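Long-range contacts in SusD-like carbohydrate binding protein (Bacteroides vulgatus, PDB 3LEW), which probably binds carbohydrate at the outer membrane, in keeping with a role in nutrient uptake: residues 305-310 with 325-330; 234-239 with 251-256; 428-433 with 442-447. All coordinates share one frame; numbering follows the deposited sequence.

Interaction 1: residues 305-310 with 325-330; sequences MLFWAT and RNSKFR
F307 and R325 form the hydrogen-bonded pair of an antiparallel beta hairpin made by strands 306-309 and 321-326. R325 N donates to F307 O at 2.8 Å, and F307 N answers to R325 O over 3.1 Å. One step further along, S327 N reaches M305 O at 2.9 Å, so the ladder runs on just past the end of strand 321-326. The same M305 O also takes a CA-H...O contact from N326.

N326 is the non-hydrogen-bonded partner of L306. Its amide carbon CG packs against L306 CD2, while its OD1 accepts from K328 N in an Asx turn just past the strand. Selenomethionine M305 curls at its third torsion (chi3 51°) to lay CE against K328 CA at 3.6 Å. The ammonium of K328 leads away to E405 and the backbone carbonyls of W403 and E401. S327 CB lies at the edge of the F307 ring, near its plane.

R325 bends at chi2 (-59°) and reaches along strand 306-309 from F307 to A309, its CG touching A309 CB. D311 forms a salt bridge with its NH2. The guanidinium meets A309 O side-on and in its own plane, NH2 at 2.9 Å and NE at 3.0 Å from that oxygen, both nitrogens approaching from the same face of the A309 carbonyl.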
loop_
_atom_site.group_PDB
_atom_site.type_symbol
_atom_site.label_atom_id
_atom_site.label_comp_id
_atom_site.label_asym_id
_atom_site.label_seq_id
_atom_site.Cartn_x
_atom_site.Cartn_y
_atom_site.Cartn_z
HETATM N N MSE A 305 -15.366 -9.878 -11.466
HETATM C CA MSE A 305 -14.640 -10.442 -10.314
HETATM C C MSE A 305 -15.319 -10.109 -8.960
HETATM O O MSE A 305 -14.881 -10.579 -7.894
HETATM C CB MSE A 305 -13.189 -9.956 -10.333
HETATM C CG MSE A 305 -12.501 -10.480 -11.582
HETATM SE SE MSE A 305 -10.884 -9.526 -12.001
HETATM C CE MSE A 305 -10.116 -9.641 -10.367
ATOM N N LEU A 306 -16.366 -9.303 -9.030
ATOM C CA LEU A 306 -17.120 -8.839 -7.860
ATOM C C LEU A 306 -18.496 -9.537 -7.880
ATOM O O LEU A 306 -19.288 -9.359 -8.792
ATOM C CB LEU A 306 -17.296 -7.329 -7.887
ATOM C CG LEU A 306 -15.996 -6.544 -8.027
ATOM C CD1 LEU A 306 -16.312 -5.040 -8.260
ATOM C CD2 LEU A 306 -15.088 -6.761 -6.817
ATOM N N PHE A 307 -18.756 -10.365 -6.880
ATOM C CA PHE A 307 -19.987 -11.132 -6.860
ATOM C C PHE A 307 -20.363 -11.542 -5.449
ATOM O O PHE A 307 -19.510 -11.694 -4.600
ATOM C CB PHE A 307 -19.853 -12.400 -7.726
ATOM C CG PHE A 307 -18.639 -13.230 -7.398
ATOM C CD1 PHE A 307 -18.704 -14.217 -6.409
ATOM C CD2 PHE A 307 -17.441 -13.007 -8.034
ATOM C CE1 PHE A 307 -17.616 -14.974 -6.092
ATOM C CE2 PHE A 307 -16.312 -13.758 -7.708
ATOM C CZ PHE A 307 -16.416 -14.742 -6.720
ATOM N N TRP A 308 -21.667 -11.723 -5.232
ATOM C CA TRP A 308 -22.176 -12.252 -3.958
ATOM C C TRP A 308 -21.765 -13.692 -3.776
ATOM O O TRP A 308 -21.841 -14.498 -4.713
ATOM C CB TRP A 308 -23.705 -12.206 -3.938
ATOM C CG TRP A 308 -24.320 -10.856 -4.054
ATOM C CD1 TRP A 308 -25.094 -10.405 -5.086
ATOM C CD2 TRP A 308 -24.252 -9.775 -3.098
ATOM N NE1 TRP A 308 -25.492 -9.113 -4.843
ATOM C CE2 TRP A 308 -24.985 -8.696 -3.637
ATOM C CE3 TRP A 308 -23.633 -9.615 -1.859
ATOM C CZ2 TRP A 308 -25.138 -7.494 -2.971
ATOM C CZ3 TRP A 308 -23.777 -8.420 -1.192
ATOM C CH2 TRP A 308 -24.520 -7.363 -1.758
ATOM N N ALA A 309 -21.399 -14.052 -2.563
ATOM C CA ALA A 309 -21.185 -15.444 -2.227
ATOM C C ALA A 309 -21.293 -15.613 -0.732
ATOM O O ALA A 309 -21.017 -14.680 0.059
ATOM C CB ALA A 309 -19.763 -15.956 -2.735
ATOM N N THR A 310 -21.606 -16.826 -0.332
ATOM C CA THR A 310 -21.539 -17.209 1.062
ATOM C C THR A 310 -20.058 -17.434 1.457
ATOM O O THR A 310 -19.166 -17.576 0.589
ATOM C CB THR A 310 -22.382 -18.483 1.314
ATOM O OG1 THR A 310 -22.050 -19.474 0.334
ATOM C CG2 THR A 310 -23.883 -18.176 1.209
ATOM N N ARG A 325 -17.835 -10.476 -2.661
ATOM C CA ARG A 325 -16.474 -10.953 -2.715
ATOM C C ARG A 325 -15.769 -10.407 -3.919
ATOM O O ARG A 325 -16.384 -10.063 -4.918
ATOM C CB ARG A 325 -16.446 -12.487 -2.823
ATOM C CG ARG A 325 -17.365 -13.235 -1.926
ATOM C CD ARG A 325 -17.117 -12.960 -0.451
ATOM N NE ARG A 325 -18.187 -13.591 0.316
ATOM C CZ ARG A 325 -18.133 -13.857 1.626
ATOM N NH1 ARG A 325 -17.087 -13.510 2.364
ATOM N NH2 ARG A 325 -19.169 -14.382 2.218
ATOM N N ASN A 326 -14.434 -10.309 -3.807
ATOM C CA ASN A 326 -13.570 -10.043 -4.932
ATOM C C ASN A 326 -12.688 -11.287 -5.163
ATOM O O ASN A 326 -11.969 -11.691 -4.265
ATOM C CB ASN A 326 -12.689 -8.803 -4.646
ATOM C CG ASN A 326 -12.120 -8.180 -5.900
ATOM O OD1 ASN A 326 -12.008 -8.845 -6.981
ATOM N ND2 ASN A 326 -11.751 -6.891 -5.791
ATOM N N SER A 327 -12.784 -11.905 -6.345
ATOM C CA SER A 327 -11.883 -13.008 -6.691
ATOM C C SER A 327 -10.423 -12.528 -6.911
ATOM O O SER A 327 -9.520 -13.353 -7.167
ATOM C CB SER A 327 -12.414 -13.756 -7.906
ATOM O OG SER A 327 -12.418 -12.913 -9.041
ATOM N N LYS A 328 -10.166 -11.230 -6.780
ATOM C CA LYS A 328 -8.841 -10.657 -7.130
ATOM C C LYS A 328 -7.663 -11.387 -6.474
ATOM O O LYS A 328 -6.727 -11.810 -7.170
ATOM C CB LYS A 328 -8.806 -9.165 -6.765
ATOM C CG LYS A 328 -7.570 -8.418 -7.199
ATOM C CD LYS A 328 -7.727 -6.927 -6.980
ATOM C CE LYS A 328 -6.474 -6.192 -7.343
ATOM N NZ LYS A 328 -6.572 -4.709 -7.210
ATOM N N PHE A 329 -7.712 -11.521 -5.146
ATOM C CA PHE A 329 -6.629 -12.133 -4.372
ATOM C C PHE A 329 -7.044 -13.549 -3.963
ATOM O O PHE A 329 -8.103 -13.741 -3.327
ATOM C CB PHE A 329 -6.332 -11.362 -3.112
ATOM C CG PHE A 329 -5.814 -9.999 -3.349
ATOM C CD1 PHE A 329 -4.477 -9.798 -3.539
ATOM C CD2 PHE A 329 -6.678 -8.910 -3.348
ATOM C CE1 PHE A 329 -3.962 -8.516 -3.757
ATOM C CE2 PHE A 329 -6.196 -7.633 -3.533
ATOM C CZ PHE A 329 -4.807 -7.446 -3.743
ATOM N N ARG A 330 -6.255 -14.534 -4.388
ATOM C CA ARG A 330 -6.425 -15.897 -3.932
ATOM C C ARG A 330 -5.118 -16.545 -3.576
ATOM O O ARG A 330 -4.144 -16.284 -4.197
ATOM C CB ARG A 330 -7.121 -16.742 -4.991
ATOM C CG ARG A 330 -8.416 -16.144 -5.467
ATOM C CD ARG A 330 -9.166 -17.036 -6.460
ATOM N NE ARG A 330 -8.409 -17.512 -7.620
ATOM C CZ ARG A 330 -8.213 -16.792 -8.734
ATOM N NH1 ARG A 330 -8.689 -15.542 -8.834
ATOM N NH2 ARG A 330 -7.552 -17.317 -9.741
#

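Interaction 2: residues 234-239 with 251-256; sequences NYLMTE and NKEWIW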
loop_
_atom_site.group_PDB
_atom_site.type_symbol
_atom_site.label_atom_id
_atom_site.label_comp_id
_atom_site.label_asym_id
_atom_site.label_seq_id
_atom_site.Cartn_x
_atom_site.Cartn_y
_atom_site.Cartn_z
ATOM N N ASN A 234 6.021 -0.561 -20.173
ATOM C CA ASN A 234 4.630 -0.067 -20.215
ATOM C C ASN A 234 3.613 -1.202 -20.263
ATOM O O ASN A 234 2.432 -1.006 -20.587
ATOM C CB ASN A 234 4.482 0.954 -21.365
ATOM C CG ASN A 234 4.427 0.320 -22.739
ATOM O OD1 ASN A 234 4.001 0.970 -23.705
ATOM N ND2 ASN A 234 4.857 -0.917 -22.856
ATOM N N TYR A 235 4.062 -2.385 -19.843
ATOM C CA TYR A 235 3.256 -3.597 -19.892
ATOM C C TYR A 235 2.033 -3.507 -18.978
ATOM O O TYR A 235 2.125 -3.089 -17.823
ATOM C CB TYR A 235 4.056 -4.808 -19.453
ATOM C CG TYR A 235 3.299 -6.097 -19.573
ATOM C CD1 TYR A 235 3.187 -6.727 -20.790
ATOM C CD2 TYR A 235 2.691 -6.707 -18.469
ATOM C CE1 TYR A 235 2.492 -7.924 -20.928
ATOM C CE2 TYR A 235 1.989 -7.937 -18.604
ATOM C CZ TYR A 235 1.914 -8.542 -19.833
ATOM O OH TYR A 235 1.229 -9.739 -20.058
ATOM N N LEU A 236 0.884 -3.875 -19.522
ATOM C CA LEU A 236 -0.309 -4.044 -18.723
ATOM C C LEU A 236 -0.797 -5.477 -18.920
ATOM O O LEU A 236 -0.869 -5.958 -20.062
ATOM C CB LEU A 236 -1.403 -3.044 -19.126
ATOM C CG LEU A 236 -1.180 -1.566 -18.726
ATOM C CD1 LEU A 236 -2.259 -0.624 -19.275
ATOM C CD2 LEU A 236 -1.089 -1.407 -17.178
HETATM N N MSE A 237 -1.130 -6.148 -17.819
HETATM C CA MSE A 237 -1.414 -7.587 -17.857
HETATM C C MSE A 237 -2.722 -7.883 -18.573
HETATM O O MSE A 237 -3.590 -7.012 -18.734
HETATM C CB MSE A 237 -1.389 -8.187 -16.442
HETATM C CG MSE A 237 -2.549 -7.792 -15.537
HETATM SE SE MSE A 237 -2.503 -8.696 -13.853
HETATM C CE MSE A 237 -1.534 -7.305 -12.971
ATOM N N THR A 238 -2.822 -9.114 -19.056
ATOM C CA THR A 238 -4.013 -9.570 -19.741
ATOM C C THR A 238 -5.134 -9.906 -18.755
ATOM O O THR A 238 -4.935 -10.011 -17.514
ATOM C CB THR A 238 -3.725 -10.860 -20.543
ATOM O OG1 THR A 238 -3.404 -11.913 -19.628
ATOM C CG2 THR A 238 -2.594 -10.649 -21.544
ATOM N N GLU A 239 -6.320 -10.121 -19.310
ATOM C CA GLU A 239 -7.450 -10.541 -18.496
ATOM C C GLU A 239 -7.154 -11.842 -17.731
ATOM O O GLU A 239 -7.458 -11.951 -16.551
ATOM C CB GLU A 239 -8.704 -10.681 -19.367
ATOM C CG GLU A 239 -9.961 -11.206 -18.643
ATOM C CD GLU A 239 -11.234 -11.183 -19.497
ATOM O OE1 GLU A 239 -11.216 -10.698 -20.661
ATOM O OE2 GLU A 239 -12.273 -11.637 -18.977
ATOM N N ASN A 251 4.363 -12.441 -12.491
ATOM C CA ASN A 251 3.538 -11.608 -13.372
ATOM C C ASN A 251 4.353 -10.438 -13.940
ATOM O O ASN A 251 5.022 -9.695 -13.183
ATOM C CB ASN A 251 2.332 -11.177 -12.537
ATOM C CG ASN A 251 1.338 -10.362 -13.282
ATOM O OD1 ASN A 251 1.677 -9.348 -13.879
ATOM N ND2 ASN A 251 0.072 -10.809 -13.264
ATOM N N LYS A 252 4.301 -10.239 -15.268
ATOM C CA LYS A 252 5.120 -9.194 -15.916
ATOM C C LYS A 252 4.713 -7.757 -15.578
ATOM O O LYS A 252 5.465 -6.824 -15.852
ATOM C CB LYS A 252 5.158 -9.367 -17.435
ATOM C CG LYS A 252 6.059 -10.535 -17.891
ATOM C CD LYS A 252 5.904 -10.848 -19.414
ATOM C CE LYS A 252 4.546 -11.465 -19.728
ATOM N NZ LYS A 252 4.324 -11.594 -21.206
ATOM N N GLU A 253 3.529 -7.567 -15.024
ATOM C CA GLU A 253 3.131 -6.223 -14.629
ATOM C C GLU A 253 3.627 -5.863 -13.232
ATOM O O GLU A 253 3.594 -4.698 -12.815
ATOM C CB GLU A 253 1.599 -6.083 -14.724
ATOM C CG GLU A 253 1.205 -4.645 -15.005
ATOM C CD GLU A 253 -0.237 -4.310 -14.717
ATOM O OE1 GLU A 253 -1.152 -4.852 -15.405
ATOM O OE2 GLU A 253 -0.477 -3.496 -13.799
ATOM N N TRP A 254 4.022 -6.857 -12.447
ATOM C CA TRP A 254 4.561 -6.585 -11.113
ATOM C C TRP A 254 5.984 -6.079 -11.262
ATOM O O TRP A 254 6.870 -6.802 -11.695
ATOM C CB TRP A 254 4.557 -7.807 -10.211
ATOM C CG TRP A 254 3.245 -8.357 -9.796
ATOM C CD1 TRP A 254 2.056 -8.358 -10.510
ATOM C CD2 TRP A 254 2.984 -9.089 -8.588
ATOM N NE1 TRP A 254 1.078 -9.038 -9.800
ATOM C CE2 TRP A 254 1.622 -9.507 -8.631
ATOM C CE3 TRP A 254 3.773 -9.441 -7.482
ATOM C CZ2 TRP A 254 1.053 -10.264 -7.621
ATOM C CZ3 TRP A 254 3.213 -10.229 -6.480
ATOM C CH2 TRP A 254 1.842 -10.615 -6.556
ATOM N N ILE A 255 6.193 -4.840 -10.851
ATOM C CA ILE A 255 7.517 -4.235 -10.786
ATOM C C ILE A 255 8.249 -4.668 -9.524
ATOM O O ILE A 255 9.447 -4.919 -9.560
ATOM C CB ILE A 255 7.385 -2.708 -10.805
ATOM C CG1 ILE A 255 6.777 -2.272 -12.152
ATOM C CG2 ILE A 255 8.737 -2.047 -10.602
ATOM C CD1 ILE A 255 6.415 -0.781 -12.197
ATOM N N TRP A 256 7.504 -4.824 -8.432
ATOM C CA TRP A 256 8.090 -5.080 -7.143
ATOM C C TRP A 256 7.146 -5.919 -6.332
ATOM O O TRP A 256 5.940 -5.614 -6.248
ATOM C CB TRP A 256 8.325 -3.737 -6.428
ATOM C CG TRP A 256 9.353 -3.693 -5.340
ATOM C CD1 TRP A 256 10.482 -4.464 -5.215
ATOM C CD2 TRP A 256 9.456 -2.692 -4.322
ATOM N NE1 TRP A 256 11.246 -4.035 -4.159
ATOM C CE2 TRP A 256 10.619 -2.976 -3.568
ATOM C CE3 TRP A 256 8.646 -1.620 -3.930
ATOM C CZ2 TRP A 256 11.001 -2.206 -2.456
ATOM C CZ3 TRP A 256 9.025 -0.894 -2.833
ATOM C CH2 TRP A 256 10.182 -1.192 -2.109
HETATM O O HOH W 1 1.469 -12.227 -21.420
#
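Hydrogen bonding between M237 and E253 ties the loop 234-239 to the turn 251-254. M237 N donates to E253 OE1 at 2.7 Å, nearly straight at 175°, using the anti lone pair of that oxygen. E253 CG lies anti to the backbone N (chi1 -152°) and the chain continues extended, which carries the carboxylate across to the loop. Both oxygens have further partners: OE1 a salt bridge to R376, OE2 a salt bridge to R345 and a bond from A347 N. With two arginines beside it, this buried carboxylate is probably kept ionised. The turn is itself braced, as a type I beta turn with W254 N bonded to N251 O and as an Asx turn in which N251 OD1 accepts from E253 N in the plane of its amide carbonyl. Y235 O, by contrast, is buried against E253 CG and has no hydrogen-bonding partner in the model.

The aromatic contact is a CH-pi interaction. K252 CB stands over one face of the Y235 ring, 4.0 Å from its centroid and displaced toward the rim. At the far end of the ring, a water donates to Y235 OH at 2.8 Å and accepts from K252 NZ at 2.9 Å; E241 also bonds the hydroxyl.

Van der Waals packing centres on selenomethionine M237. Its side chain crosses that of N251 at about a right angle, SE lying 3.4 Å from N251 ND2, while CE comes up to E253 CB and lies near the edge of the W254 indole.

The loop links helix 219-232 to helix 239-242, where T238 is the N-cap residue; the turn leads into strand 254-258, which pairs with strand 341-345 ahead of helix 346-359.

Interaction 3: residues 428-433 with 442-447; sequences PIDYIY and TLKKKT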
loop_
_atom_site.group_PDB
_atom_site.type_symbol
_atom_site.label_atom_id
_atom_site.label_comp_id
_atom_site.label_asym_id
_atom_site.label_seq_id
_atom_site.Cartn_x
_atom_site.Cartn_y
_atom_site.Cartn_z
ATOM N N PRO A 428 -33.915 -10.051 1.416
ATOM C CA PRO A 428 -33.036 -10.993 0.731
ATOM C C PRO A 428 -33.108 -10.931 -0.790
ATOM O O PRO A 428 -33.999 -10.308 -1.341
ATOM C CB PRO A 428 -33.559 -12.351 1.217
ATOM C CG PRO A 428 -35.028 -12.114 1.394
ATOM C CD PRO A 428 -35.096 -10.733 1.985
ATOM N N ILE A 429 -32.165 -11.599 -1.433
ATOM C CA ILE A 429 -32.084 -11.716 -2.872
ATOM C C ILE A 429 -32.019 -13.199 -3.212
ATOM O O ILE A 429 -31.794 -14.025 -2.328
ATOM C CB ILE A 429 -30.795 -11.059 -3.419
ATOM C CG1 ILE A 429 -29.560 -11.836 -2.932
ATOM C CG2 ILE A 429 -30.747 -9.587 -2.989
ATOM C CD1 ILE A 429 -28.273 -11.478 -3.623
ATOM N N ASP A 430 -32.152 -13.523 -4.497
ATOM C CA ASP A 430 -31.902 -14.866 -4.960
ATOM C C ASP A 430 -30.452 -15.098 -5.288
ATOM O O ASP A 430 -29.932 -14.528 -6.241
ATOM C CB ASP A 430 -32.748 -15.167 -6.191
ATOM C CG ASP A 430 -34.194 -15.326 -5.846
ATOM O OD1 ASP A 430 -34.530 -16.348 -5.185
ATOM O OD2 ASP A 430 -34.979 -14.422 -6.211
ATOM N N TYR A 431 -29.815 -15.973 -4.517
ATOM C CA TYR A 431 -28.388 -16.272 -4.665
ATOM C C TYR A 431 -28.240 -17.518 -5.556
ATOM O O TYR A 431 -28.821 -18.568 -5.244
ATOM C CB TYR A 431 -27.758 -16.475 -3.269
ATOM C CG TYR A 431 -26.353 -17.042 -3.225
ATOM C CD1 TYR A 431 -25.307 -16.447 -3.917
ATOM C CD2 TYR A 431 -26.060 -18.142 -2.446
ATOM C CE1 TYR A 431 -24.021 -16.976 -3.881
ATOM C CE2 TYR A 431 -24.766 -18.651 -2.370
ATOM C CZ TYR A 431 -23.743 -18.065 -3.096
ATOM O OH TYR A 431 -22.454 -18.594 -2.998
ATOM N N ILE A 432 -27.502 -17.388 -6.666
ATOM C CA ILE A 432 -27.218 -18.503 -7.572
ATOM C C ILE A 432 -25.777 -18.961 -7.406
ATOM O O ILE A 432 -24.858 -18.134 -7.447
ATOM C CB ILE A 432 -27.441 -18.098 -9.061
ATOM C CG1 ILE A 432 -28.922 -17.836 -9.340
ATOM C CG2 ILE A 432 -26.941 -19.199 -10.007
ATOM C CD1 ILE A 432 -29.503 -16.638 -8.618
ATOM N N TYR A 433 -25.578 -20.267 -7.219
ATOM C CA TYR A 433 -24.237 -20.852 -7.012
ATOM C C TYR A 433 -24.135 -22.269 -7.592
ATOM O O TYR A 433 -25.136 -22.836 -8.020
ATOM C CB TYR A 433 -23.919 -20.910 -5.514
ATOM C CG TYR A 433 -24.802 -21.875 -4.749
ATOM C CD1 TYR A 433 -26.122 -21.549 -4.447
ATOM C CD2 TYR A 433 -24.323 -23.127 -4.345
ATOM C CE1 TYR A 433 -26.952 -22.442 -3.748
ATOM C CE2 TYR A 433 -25.140 -24.024 -3.644
ATOM C CZ TYR A 433 -26.451 -23.668 -3.353
ATOM O OH TYR A 433 -27.269 -24.545 -2.676
ATOM N N THR A 442 -30.422 -22.424 -6.458
ATOM C CA THR A 442 -30.779 -21.078 -5.968
ATOM C C THR A 442 -31.416 -21.110 -4.576
ATOM O O THR A 442 -32.243 -21.978 -4.298
ATOM C CB THR A 442 -31.777 -20.361 -6.905
ATOM O OG1 THR A 442 -31.188 -20.204 -8.201
ATOM C CG2 THR A 442 -32.187 -18.973 -6.355
ATOM N N LEU A 443 -31.041 -20.123 -3.745
ATOM C CA LEU A 443 -31.548 -19.923 -2.379
ATOM C C LEU A 443 -31.723 -18.418 -2.076
ATOM O O LEU A 443 -30.985 -17.579 -2.616
ATOM C CB LEU A 443 -30.530 -20.477 -1.381
ATOM C CG LEU A 443 -30.563 -21.899 -0.816
ATOM C CD1 LEU A 443 -31.186 -22.935 -1.744
ATOM C CD2 LEU A 443 -29.144 -22.292 -0.423
ATOM N N LYS A 444 -32.649 -18.083 -1.177
ATOM C CA LYS A 444 -32.788 -16.712 -0.679
ATOM C C LYS A 444 -31.724 -16.432 0.399
ATOM O O LYS A 444 -31.571 -17.211 1.338
ATOM C CB LYS A 444 -34.175 -16.460 -0.064
ATOM C CG LYS A 444 -35.385 -16.437 -1.071
ATOM C CD LYS A 444 -35.518 -15.089 -1.823
ATOM C CE LYS A 444 -36.638 -15.093 -2.880
ATOM N NZ LYS A 444 -36.346 -14.142 -4.012
ATOM N N LYS A 445 -30.994 -15.326 0.244
ATOM C CA LYS A 445 -29.998 -14.879 1.232
ATOM C C LYS A 445 -30.068 -13.373 1.478
ATOM O O LYS A 445 -30.330 -12.597 0.572
ATOM C CB LYS A 445 -28.575 -15.209 0.751
ATOM C CG LYS A 445 -28.312 -16.653 0.469
ATOM C CD LYS A 445 -28.423 -17.483 1.713
ATOM C CE LYS A 445 -27.946 -18.884 1.456
ATOM N NZ LYS A 445 -28.375 -19.792 2.533
ATOM N N LYS A 446 -29.764 -12.953 2.697
ATOM C CA LYS A 446 -29.606 -11.543 3.024
ATOM C C LYS A 446 -28.269 -11.001 2.536
ATOM O O LYS A 446 -27.290 -11.710 2.569
ATOM C CB LYS A 446 -29.687 -11.312 4.518
ATOM C CG LYS A 446 -31.118 -11.467 5.030
ATOM C CD LYS A 446 -31.375 -10.489 6.135
ATOM C CE LYS A 446 -31.316 -11.152 7.453
ATOM N NZ LYS A 446 -32.670 -11.697 7.807
ATOM N N THR A 447 -28.258 -9.748 2.102
ATOM C CA THR A 447 -27.061 -9.121 1.525
ATOM C C THR A 447 -26.414 -8.197 2.560
ATOM O O THR A 447 -27.077 -7.372 3.169
ATOM C CB THR A 447 -27.439 -8.275 0.292
ATOM O OG1 THR A 447 -28.651 -7.543 0.576
ATOM C CG2 THR A 447 -27.669 -9.182 -0.952
#
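The antiparallel beta hairpin of strands 429-434 and 440-448 joins I429 to K445 and Y431 to L443 as hydrogen-bonded pairs. I429 N donates to K445 O at 2.9 Å and K445 N returns to I429 O at 3.0 Å. Y431 N reaches L443 O at 2.7 Å, and L443 N returns to Y431 O.

The two faces of the hairpin differ. On the one bearing D430, K444, I432 and T442, a salt bridge runs between neighbouring strands: K444 NZ meets D430 OD2 at 2.6 Å, from above the carboxylate plane. The lysine turns back at its second torsion (chi2 -80°), bringing its CE close to the same carboxylate. I432 and T442 lie side by side and point the same way.

The face with I429, Y431, L443 and K445 is more apolar. I429 CD1 meets T447 CG2 at 3.6 Å, their side chains crossing at about a right angle. With an alanine here in place of I429, T447 CG2 would probably lose its apolar partner and a gap open beside W308, on which I429 also packs. K445 CG packs obliquely against Y431 CB and ring, while its ammonium goes on to the carbonyls of V316 and A319. L443 CD2 touches Y433 OH at 3.7 Å.

Strand 429-434 is one of the two edge strands of its four-stranded mixed sheet within the chain, whereas strand 440-448 runs parallel beside strand 321-326. From this hairpin I429 and T447 pack on W308, and Y431 on A309, both residues of strand 306-309.

Overall arrangement
Along the chain the contacts come in series: interaction 2, then interaction 1, then interaction 3. Interactions 1 and 3 are two hairpins of one mixed four-stranded sheet, ordered 306-309, 321-326, 440-448, 429-434, and are joined where strands 321-326 and 440-448 run parallel. Their centres are about 15 Å apart, and side chains of the second hairpin touch residues of the first. Interaction 2 stands apart, its centre about 21 Å from interaction 1 and about 36 Å from interaction 3, where the chain enters the small sheet of strands 254-258 and 341-345. The chain thus carries two small sheets among its helices, with interaction 3 farthest from the chain's centre, at about 34 Å.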